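Local coordinates for protein putative xylanase (Bacteroides fragilis, PDB 2P1G) that is of unknown function but may hydrolyse glycosidic bonds, and probably has an N-acetylmuramoyl-L-alanine amidase-like fold, at residues Asp30-Ile35 / Ile75-Gly80; Gln117-Ser122 / Lys149-Lys154; Ala179-Thr184 / Ser230-Arg235. All blocks are in the same frame, centred on the assembly; numbering follows the deposited sequence.

Interaction 1: Asp30-Ile35 / Ile75-Gly80; sequences DTEDLI and IRYRDG
Tyr77 reaches from the end of helix 65-76 toward loop 30-35, and its ring can be followed outward from CB to the hydroxyl. CG sits beside the backbone N and anti to the carbonyl carbon (chi1 -66°), which sends the ring toward the loop. Along one rim, CE2 receives Leu34 CD1 at 3.8 Å, and the methyl lies at the edge of the ring, near its plane. One ring face is covered near the rim by the preceding side chain, with Arg76 CG 3.6 Å above the plane. At the other rim, CE1 is flanked by Glu32, whose CG is 3.9 Å away and whose carboxylate plane is turned 61° from the ring. At the tip, Tyr77 OH donates to Glu32 OE2 over 2.7 Å, although the modelled place of that oxygen is less certain because it lies too close to an atom elsewhere. The hydroxyl also accepts from a water 2.8 Å away.

The loop precedes helix 43-54, and Tyr77 is the first residue beyond the helical part of 65-76, so the contact ties the exit of one helix to the approach of another within what is probably an amidase-like fold. Arg76 makes the second tie. A bend at chi3 turns its guanidinium to the loop, where NH1 donates to Ile35 O at 2.6 Å, with an N-H...O angle of 146°, and the acceptor lies in the guanidinium plane at its edge. The same water accepts from Arg76 NH1 (3.1 Å) and from Ile35 N (3.0 Å), joining both side chains to the loop backbone. Arg76 NE is salt-bridged to Glu48 of helix 43-54; the other oxygen of Glu32, OE1, forms a salt bridge with Arg88.

Interaction 2: Gln117-Ser122 / Lys149-Lys154; sequences QKLSLS and KALSGK
The flat groups that meet between Leu119 and Gly153-Lys154 are peptide units. Leu119 O accepts from Gly153 N at 2.8 Å, the donor tilted 28° from the carbonyl plane, and it also has Ser152 CA close by at 3.4 Å. From the same edge of the residue, Leu119 N donates to Lys154 O, again at 2.8 Å and nearly straight at 167°. These two bonds carry the antiparallel pairing of strands 116-118 and 155-157 onward to the type II beta turn Leu151-Lys154, which starts on Leu151, the last residue of helix 138-151. Gly153 takes the third place of that turn with positive phi.

Beside these bonds the side chains pack. Leu119 CB lies on Leu151 O (3.6 Å), and Leu121 CD1 meets Leu151 CB at 3.6 Å, the two leucines crossing at a slant; helix 92-101 adds Ser93 to Leu119 and Asp94 to Leu151. Ser152 OG, placed beside its own backbone N and anti to its carbonyl carbon (chi1 -61°), accepts from Leu121 N at 2.9 Å. That hydroxyl is also hydrogen-bonded to Glu148 O in the final turn of the helix. Lys118 lies along Gly153, its NZ making only a weak bond to Gly153 O.

Because the serine hydroxyl accepts from Leu121 N and donates to Glu148 O, its rotation is probably fixed.

Interaction 3: Ala179-Thr184 / Ser230-Arg235; sequences ALTTNT and SLTGIR
An antiparallel strand pair with a beta bulge joins 179-182 to 231-235 in the large curled sheet of this probably papain-like fold, the strand segments running at 147° to each other. The regular end is marked by Arg235 N donating to Ala179 O at 2.8 Å, with the reciprocal bond from Ala179 N. Two residues, Thr232 and Gly233, then lie opposite Thr181: Thr181 N donates to Gly233 O at 2.9 Å, while Thr232 N donates to Thr181 O, also at 2.9 Å. Both donors stand well above the acceptor's carbonyl plane, consistent with the distortion introduced by the extra residue.

At the bulge the side chains of Thr181 and Thr232 cross at about a right angle, bringing Thr181 OG1 to 2.8 Å from Thr232 OG1; either may be the donor. A chi1 of 56°, with OG1 between backbone N and carbonyl carbon, places the Thr181 hydroxyl there and turns its CG2 to Arg235 CG. The guanidinium of Arg235 itself goes elsewhere, to a salt bridge with Asp107.

Leu180, Leu231 and Ile234 share the other face, where helix 221-226 packs over them through Leu225. Packing there is tight: Leu180 CD2 and Ile234 CG2 are 3.3 Å apart.

Where strand 177-182 ends, Ser230 O is gripped twice, by Thr182 OG1 at 2.9 Å and by Asn183 N at 3.0 Å. OG1 of Thr182 lies opposite its own backbone N (chi1 -179°), and there it closes an ST turn by accepting from Thr184 N at 3.1 Å.

The three contacts follow one another along the chain without interleaving. Interactions 2 and 3 are neighbours: their centres are 14 Å apart and they touch where Gln117 OE1 packs 4.2 Å from Thr232 OG1. Tyr158 lies against both, next to Gln117 on one side and Thr181 and Thr232 on the other. Interaction 1 is more remote, its centre 23 Å from that of interaction 2 (nearest atoms about 7 Å) and 26 Å from that of interaction 3, across the chain's centre. Helix 92-101 spans the gap between the first two: Asp94 is salt-bridged to Arg78 and also packs against Leu151. No ligand marks an active site here.

Interaction 1: Asp30-Ile35 / Ile75-Gly80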
loop_
_atom_site.group_PDB
_atom_site.type_symbol
_atom_site.label_atom_id
_atom_site.label_comp_id
_atom_site.label_asym_id
_atom_site.label_seq_id
_atom_site.Cartn_x
_atom_site.Cartn_y
_atom_site.Cartn_z
ATOM N N ASP A 30 -19.169 -13.146 3.250
ATOM C CA ASP A 30 -18.968 -14.482 2.701
ATOM C C ASP A 30 -18.548 -14.463 1.228
ATOM O O ASP A 30 -17.827 -15.354 0.770
ATOM C CB ASP A 30 -20.249 -15.313 2.860
ATOM C CG ASP A 30 -20.612 -15.588 4.326
ATOM O OD1 ASP A 30 -19.714 -15.679 5.193
ATOM O OD2 ASP A 30 -21.823 -15.731 4.605
ATOM N N THR A 31 -19.014 -13.466 0.479
ATOM C CA THR A 31 -18.631 -13.340 -0.925
ATOM C C THR A 31 -17.897 -12.026 -1.079
ATOM O O THR A 31 -18.115 -11.099 -0.307
ATOM C CB THR A 31 -19.857 -13.349 -1.852
ATOM O OG1 THR A 31 -20.713 -12.245 -1.519
ATOM C CG2 THR A 31 -20.632 -14.648 -1.692
ATOM N N GLU A 32 -17.023 -11.947 -2.072
ATOM C CA GLU A 32 -16.232 -10.735 -2.253
ATOM C C GLU A 32 -17.050 -9.704 -3.015
ATOM O O GLU A 32 -17.535 -9.994 -4.117
ATOM C CB GLU A 32 -14.951 -11.062 -3.024
ATOM C CG GLU A 32 -14.009 -9.862 -3.203
ATOM C CD GLU A 32 -13.308 -9.457 -1.916
ATOM O OE1 GLU A 32 -13.063 -10.321 -1.035
ATOM O OE2 GLU A 32 -12.972 -8.255 -1.796
ATOM N N ASP A 33 -17.190 -8.516 -2.414
ATOM C CA ASP A 33 -17.779 -7.351 -3.050
ATOM C C ASP A 33 -17.104 -6.119 -2.460
ATOM O O ASP A 33 -16.326 -6.223 -1.504
ATOM C CB ASP A 33 -19.294 -7.290 -2.808
ATOM C CG ASP A 33 -20.044 -6.564 -3.919
ATOM O OD1 ASP A 33 -19.437 -5.810 -4.722
ATOM O OD2 ASP A 33 -21.278 -6.758 -3.998
ATOM N N LEU A 34 -17.414 -4.954 -2.999
ATOM C CA LEU A 34 -16.778 -3.735 -2.525
ATOM C C LEU A 34 -17.244 -3.376 -1.108
ATOM O O LEU A 34 -18.446 -3.214 -0.857
ATOM C CB LEU A 34 -17.048 -2.581 -3.493
ATOM C CG LEU A 34 -16.281 -1.272 -3.248
ATOM C CD1 LEU A 34 -14.754 -1.465 -3.459
ATOM C CD2 LEU A 34 -16.807 -0.209 -4.146
ATOM N N ILE A 35 -16.288 -3.284 -0.188
ATOM C CA ILE A 35 -16.564 -2.825 1.175
ATOM C C ILE A 35 -15.943 -1.455 1.418
ATOM O O ILE A 35 -14.739 -1.284 1.226
ATOM C CB ILE A 35 -16.022 -3.823 2.229
ATOM C CG1 ILE A 35 -16.811 -5.137 2.164
ATOM C CG2 ILE A 35 -16.075 -3.205 3.659
ATOM C CD1 ILE A 35 -16.339 -6.171 3.173
ATOM N N ILE A 75 -8.816 0.893 -7.815
ATOM C CA ILE A 75 -7.547 0.739 -7.060
ATOM C C ILE A 75 -7.411 -0.586 -6.308
ATOM O O ILE A 75 -6.292 -1.159 -6.177
ATOM C CB ILE A 75 -7.441 1.895 -6.070
ATOM C CG1 ILE A 75 -7.248 3.219 -6.842
ATOM C CG2 ILE A 75 -6.326 1.673 -5.071
ATOM C CD1 ILE A 75 -7.766 4.413 -6.035
ATOM N N ARG A 76 -8.539 -1.068 -5.793
ATOM C CA ARG A 76 -8.522 -2.230 -4.902
ATOM C C ARG A 76 -8.515 -3.560 -5.630
ATOM O O ARG A 76 -7.960 -4.533 -5.120
ATOM C CB ARG A 76 -9.733 -2.178 -3.953
ATOM C CG ARG A 76 -9.855 -3.389 -3.023
ATOM C CD ARG A 76 -10.863 -3.103 -1.907
ATOM N NE ARG A 76 -10.400 -2.099 -0.946
ATOM C CZ ARG A 76 -11.203 -1.560 -0.022
ATOM N NH1 ARG A 76 -12.477 -1.953 0.051
ATOM N NH2 ARG A 76 -10.751 -0.646 0.830
ATOM N N TYR A 77 -9.107 -3.591 -6.818
ATOM C CA TYR A 77 -9.259 -4.823 -7.586
ATOM C C TYR A 77 -8.451 -4.784 -8.853
ATOM O O TYR A 77 -8.331 -3.726 -9.466
ATOM C CB TYR A 77 -10.754 -5.054 -7.917
ATOM C CG TYR A 77 -11.540 -5.314 -6.661
ATOM C CD1 TYR A 77 -11.601 -6.599 -6.117
ATOM C CD2 TYR A 77 -12.154 -4.261 -5.971
ATOM C CE1 TYR A 77 -12.304 -6.822 -4.926
ATOM C CE2 TYR A 77 -12.853 -4.482 -4.788
ATOM C CZ TYR A 77 -12.913 -5.773 -4.283
ATOM O OH TYR A 77 -13.613 -5.997 -3.125
ATOM N N ARG A 78 -7.893 -5.940 -9.233
ATOM C CA ARG A 78 -7.120 -6.098 -10.491
ATOM C C ARG A 78 -7.959 -5.626 -11.675
ATOM O O ARG A 78 -9.006 -6.217 -11.970
ATOM C CB ARG A 78 -6.756 -7.574 -10.694
ATOM C CG ARG A 78 -5.751 -7.840 -11.804
ATOM C CD ARG A 78 -5.300 -9.291 -11.765
ATOM N NE ARG A 78 -4.404 -9.540 -10.625
ATOM C CZ ARG A 78 -4.798 -10.064 -9.468
ATOM N NH1 ARG A 78 -6.064 -10.446 -9.319
ATOM N NH2 ARG A 78 -3.928 -10.246 -8.477
ATOM N N ASP A 79 -7.498 -4.553 -12.336
ATOM C CA ASP A 79 -8.206 -3.967 -13.484
ATOM C C ASP A 79 -9.633 -3.532 -13.138
ATOM O O ASP A 79 -10.501 -3.484 -14.026
ATOM C CB ASP A 79 -8.228 -4.941 -14.678
ATOM C CG ASP A 79 -6.824 -5.346 -15.139
ATOM O OD1 ASP A 79 -5.932 -4.483 -15.173
ATOM O OD2 ASP A 79 -6.623 -6.533 -15.465
ATOM N N GLY A 80 -9.886 -3.216 -11.870
ATOM C CA GLY A 80 -11.201 -2.747 -11.443
ATOM C C GLY A 80 -12.332 -3.761 -11.504
ATOM O O GLY A 80 -13.511 -3.390 -11.386
HETATM O O HOH W 1 -13.697 -4.652 -0.717
#

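Interaction 2: Gln117-Ser122 / Lys149-Lys154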
loop_
_atom_site.group_PDB
_atom_site.type_symbol
_atom_site.label_atom_id
_atom_site.label_comp_id
_atom_site.label_asym_id
_atom_site.label_seq_id
_atom_site.Cartn_x
_atom_site.Cartn_y
_atom_site.Cartn_z
ATOM N N GLN A 117 15.173 -3.799 -6.837
ATOM C CA GLN A 117 14.983 -5.063 -6.127
ATOM C C GLN A 117 14.247 -6.031 -7.042
ATOM O O GLN A 117 13.410 -5.620 -7.830
ATOM C CB GLN A 117 14.169 -4.865 -4.853
ATOM C CG GLN A 117 14.870 -4.132 -3.697
ATOM C CD GLN A 117 16.060 -4.882 -3.097
ATOM O OE1 GLN A 117 15.922 -5.560 -2.076
ATOM N NE2 GLN A 117 17.235 -4.748 -3.722
ATOM N N LYS A 118 14.573 -7.317 -6.932
ATOM C CA LYS A 118 13.899 -8.356 -7.694
ATOM C C LYS A 118 12.794 -8.879 -6.812
ATOM O O LYS A 118 13.024 -9.162 -5.633
ATOM C CB LYS A 118 14.879 -9.492 -8.007
ATOM C CG LYS A 118 14.319 -10.566 -8.920
ATOM C CD LYS A 118 15.355 -11.702 -9.162
ATOM C CE LYS A 118 16.342 -11.347 -10.304
ATOM N NZ LYS A 118 15.868 -11.850 -11.648
ATOM N N LEU A 119 11.601 -9.009 -7.365
ATOM C CA LEU A 119 10.470 -9.441 -6.531
ATOM C C LEU A 119 10.547 -10.930 -6.290
ATOM O O LEU A 119 10.951 -11.681 -7.178
ATOM C CB LEU A 119 9.132 -9.076 -7.171
ATOM C CG LEU A 119 8.868 -7.603 -7.518
ATOM C CD1 LEU A 119 7.518 -7.517 -8.149
ATOM C CD2 LEU A 119 8.939 -6.663 -6.294
ATOM N N SER A 120 10.163 -11.348 -5.085
ATOM C CA SER A 120 10.062 -12.764 -4.751
ATOM C C SER A 120 8.896 -12.909 -3.801
ATOM O O SER A 120 9.044 -12.687 -2.593
ATOM C CB SER A 120 11.344 -13.293 -4.099
ATOM O OG SER A 120 11.254 -14.716 -3.938
ATOM N N LEU A 121 7.735 -13.240 -4.373
ATOM C CA LEU A 121 6.468 -13.332 -3.638
ATOM C C LEU A 121 6.054 -14.804 -3.444
ATOM O O LEU A 121 6.065 -15.581 -4.402
ATOM C CB LEU A 121 5.383 -12.597 -4.412
ATOM C CG LEU A 121 5.718 -11.172 -4.866
ATOM C CD1 LEU A 121 4.617 -10.631 -5.729
ATOM C CD2 LEU A 121 5.955 -10.299 -3.645
ATOM N N SER A 122 5.678 -15.169 -2.217
ATOM C CA SER A 122 5.290 -16.544 -1.913
ATOM C C SER A 122 4.639 -16.697 -0.557
ATOM O O SER A 122 4.216 -17.797 -0.207
ATOM C CB SER A 122 6.495 -17.500 -2.009
ATOM O OG SER A 122 7.559 -17.139 -1.128
ATOM N N LYS A 149 3.831 -16.195 -9.018
ATOM C CA LYS A 149 4.837 -16.657 -9.976
ATOM C C LYS A 149 5.033 -15.639 -11.088
ATOM O O LYS A 149 6.158 -15.443 -11.562
ATOM C CB LYS A 149 4.468 -18.027 -10.571
ATOM C CG LYS A 149 4.734 -19.182 -9.607
ATOM C CD LYS A 149 4.512 -20.563 -10.266
ATOM C CE LYS A 149 4.336 -21.652 -9.203
ATOM N NZ LYS A 149 2.891 -21.984 -8.998
ATOM N N ALA A 150 3.940 -15.013 -11.501
ATOM C CA ALA A 150 3.965 -14.076 -12.626
ATOM C C ALA A 150 4.669 -12.782 -12.242
ATOM O O ALA A 150 5.229 -12.123 -13.101
ATOM C CB ALA A 150 2.569 -13.782 -13.118
ATOM N N LEU A 151 4.635 -12.427 -10.955
ATOM C CA LEU A 151 5.338 -11.233 -10.465
ATOM C C LEU A 151 6.773 -11.495 -10.015
ATOM O O LEU A 151 7.632 -10.609 -10.106
ATOM C CB LEU A 151 4.535 -10.555 -9.336
ATOM C CG LEU A 151 3.452 -9.573 -9.808
ATOM C CD1 LEU A 151 2.691 -8.974 -8.630
ATOM C CD2 LEU A 151 4.063 -8.458 -10.648
ATOM N N SER A 152 7.048 -12.698 -9.529
ATOM C CA SER A 152 8.386 -13.020 -9.023
ATOM C C SER A 152 9.422 -13.034 -10.142
ATOM O O SER A 152 9.134 -13.486 -11.260
ATOM C CB SER A 152 8.368 -14.331 -8.239
ATOM O OG SER A 152 7.491 -14.182 -7.129
ATOM N N GLY A 153 10.596 -12.487 -9.847
ATOM C CA GLY A 153 11.680 -12.364 -10.825
ATOM C C GLY A 153 11.676 -11.030 -11.554
ATOM O O GLY A 153 12.663 -10.685 -12.215
ATOM N N LYS A 154 10.579 -10.282 -11.456
ATOM C CA LYS A 154 10.496 -8.969 -12.099
ATOM C C LYS A 154 11.201 -7.936 -11.231
ATOM O O LYS A 154 11.241 -8.074 -10.005
ATOM C CB LYS A 154 9.051 -8.522 -12.301
ATOM C CG LYS A 154 8.142 -9.507 -13.022
ATOM C CD LYS A 154 8.328 -9.514 -14.511
ATOM C CE LYS A 154 7.284 -10.434 -15.150
ATOM N NZ LYS A 154 7.031 -10.073 -16.582
#

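Interaction 3: Ala179-Thr184 / Ser230-Arg235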
loop_
_atom_site.group_PDB
_atom_site.type_symbol
_atom_site.label_atom_id
_atom_site.label_comp_id
_atom_site.label_asym_id
_atom_site.label_seq_id
_atom_site.Cartn_x
_atom_site.Cartn_y
_atom_site.Cartn_z
ATOM N N ALA A 179 5.909 3.263 -0.047
ATOM C CA ALA A 179 5.889 1.821 0.295
ATOM C C ALA A 179 7.231 1.404 0.882
ATOM O O ALA A 179 8.288 1.613 0.270
ATOM C CB ALA A 179 5.567 0.965 -0.944
ATOM N N LEU A 180 7.189 0.798 2.065
ATOM C CA LEU A 180 8.402 0.389 2.768
ATOM C C LEU A 180 8.734 -1.035 2.323
ATOM O O LEU A 180 7.958 -1.976 2.591
ATOM C CB LEU A 180 8.161 0.399 4.270
ATOM C CG LEU A 180 7.842 1.727 4.964
ATOM C CD1 LEU A 180 8.155 1.604 6.439
ATOM C CD2 LEU A 180 8.595 2.875 4.395
ATOM N N THR A 181 9.874 -1.176 1.666
ATOM C CA THR A 181 10.309 -2.435 1.068
ATOM C C THR A 181 10.980 -3.279 2.133
ATOM O O THR A 181 11.546 -2.748 3.090
ATOM C CB THR A 181 11.263 -2.232 -0.159
ATOM O OG1 THR A 181 12.400 -1.454 0.219
ATOM C CG2 THR A 181 10.540 -1.508 -1.286
ATOM N N THR A 182 10.903 -4.597 1.946
ATOM C CA THR A 182 11.350 -5.552 2.955
ATOM C C THR A 182 12.081 -6.715 2.288
ATOM O O THR A 182 11.855 -7.002 1.103
ATOM C CB THR A 182 10.150 -6.087 3.821
ATOM O OG1 THR A 182 10.633 -7.004 4.815
ATOM C CG2 THR A 182 9.081 -6.826 2.956
ATOM N N ASN A 183 12.968 -7.362 3.050
ATOM C CA ASN A 183 13.631 -8.579 2.571
ATOM C C ASN A 183 13.122 -9.795 3.311
ATOM O O ASN A 183 13.714 -10.877 3.238
ATOM C CB ASN A 183 15.154 -8.462 2.716
ATOM C CG ASN A 183 15.590 -8.159 4.133
ATOM O OD1 ASN A 183 14.848 -8.379 5.113
ATOM N ND2 ASN A 183 16.848 -7.713 4.264
ATOM N N THR A 184 12.022 -9.630 4.033
ATOM C CA THR A 184 11.464 -10.770 4.766
ATOM C C THR A 184 10.989 -11.811 3.751
ATOM O O THR A 184 10.463 -11.451 2.685
ATOM C CB THR A 184 10.364 -10.330 5.764
ATOM O OG1 THR A 184 10.135 -11.373 6.726
ATOM C CG2 THR A 184 9.072 -9.970 5.057
ATOM N N SER A 230 14.739 -5.829 8.828
ATOM C CA SER A 230 13.950 -6.387 7.713
ATOM C C SER A 230 13.498 -5.345 6.672
ATOM O O SER A 230 13.064 -5.716 5.585
ATOM C CB SER A 230 12.733 -7.145 8.245
ATOM O OG SER A 230 11.756 -6.260 8.789
ATOM N N LEU A 231 13.597 -4.055 7.005
ATOM C CA LEU A 231 13.288 -3.014 6.026
ATOM C C LEU A 231 14.516 -2.650 5.200
ATOM O O LEU A 231 15.621 -2.540 5.727
ATOM C CB LEU A 231 12.718 -1.773 6.710
ATOM C CG LEU A 231 11.371 -2.000 7.397
ATOM C CD1 LEU A 231 10.832 -0.692 7.984
ATOM C CD2 LEU A 231 10.336 -2.673 6.457
ATOM N N THR A 232 14.320 -2.467 3.899
ATOM C CA THR A 232 15.454 -2.232 3.027
ATOM C C THR A 232 15.449 -0.848 2.388
ATOM O O THR A 232 16.503 -0.372 1.952
ATOM C CB THR A 232 15.553 -3.301 1.934
ATOM O OG1 THR A 232 14.353 -3.293 1.147
ATOM C CG2 THR A 232 15.753 -4.712 2.557
ATOM N N GLY A 233 14.280 -0.203 2.309
ATOM C CA GLY A 233 14.192 1.019 1.511
ATOM C C GLY A 233 12.756 1.416 1.278
ATOM O O GLY A 233 11.859 0.975 2.030
ATOM N N ILE A 234 12.528 2.278 0.285
ATOM C CA ILE A 234 11.194 2.686 -0.061
ATOM C C ILE A 234 10.955 2.758 -1.558
ATOM O O ILE A 234 11.899 2.899 -2.348
ATOM C CB ILE A 234 10.832 4.067 0.558
ATOM C CG1 ILE A 234 11.817 5.145 0.110
ATOM C CG2 ILE A 234 10.757 3.968 2.119
ATOM C CD1 ILE A 234 11.394 6.636 0.537
ATOM N N ARG A 235 9.692 2.630 -1.935
ATOM C CA ARG A 235 9.260 3.047 -3.256
ATOM C C ARG A 235 8.387 4.284 -3.052
ATOM O O ARG A 235 7.670 4.395 -2.044
ATOM C CB ARG A 235 8.454 1.936 -3.944
ATOM C CG ARG A 235 9.288 0.636 -4.140
ATOM C CD ARG A 235 8.448 -0.405 -4.912
ATOM N NE ARG A 235 8.059 0.037 -6.259
ATOM C CZ ARG A 235 7.262 -0.678 -7.044
ATOM N NH1 ARG A 235 6.775 -1.835 -6.593
ATOM N NH2 ARG A 235 6.956 -0.257 -8.264
HETATM O O HOH W 2 13.928 -5.178 -0.672
#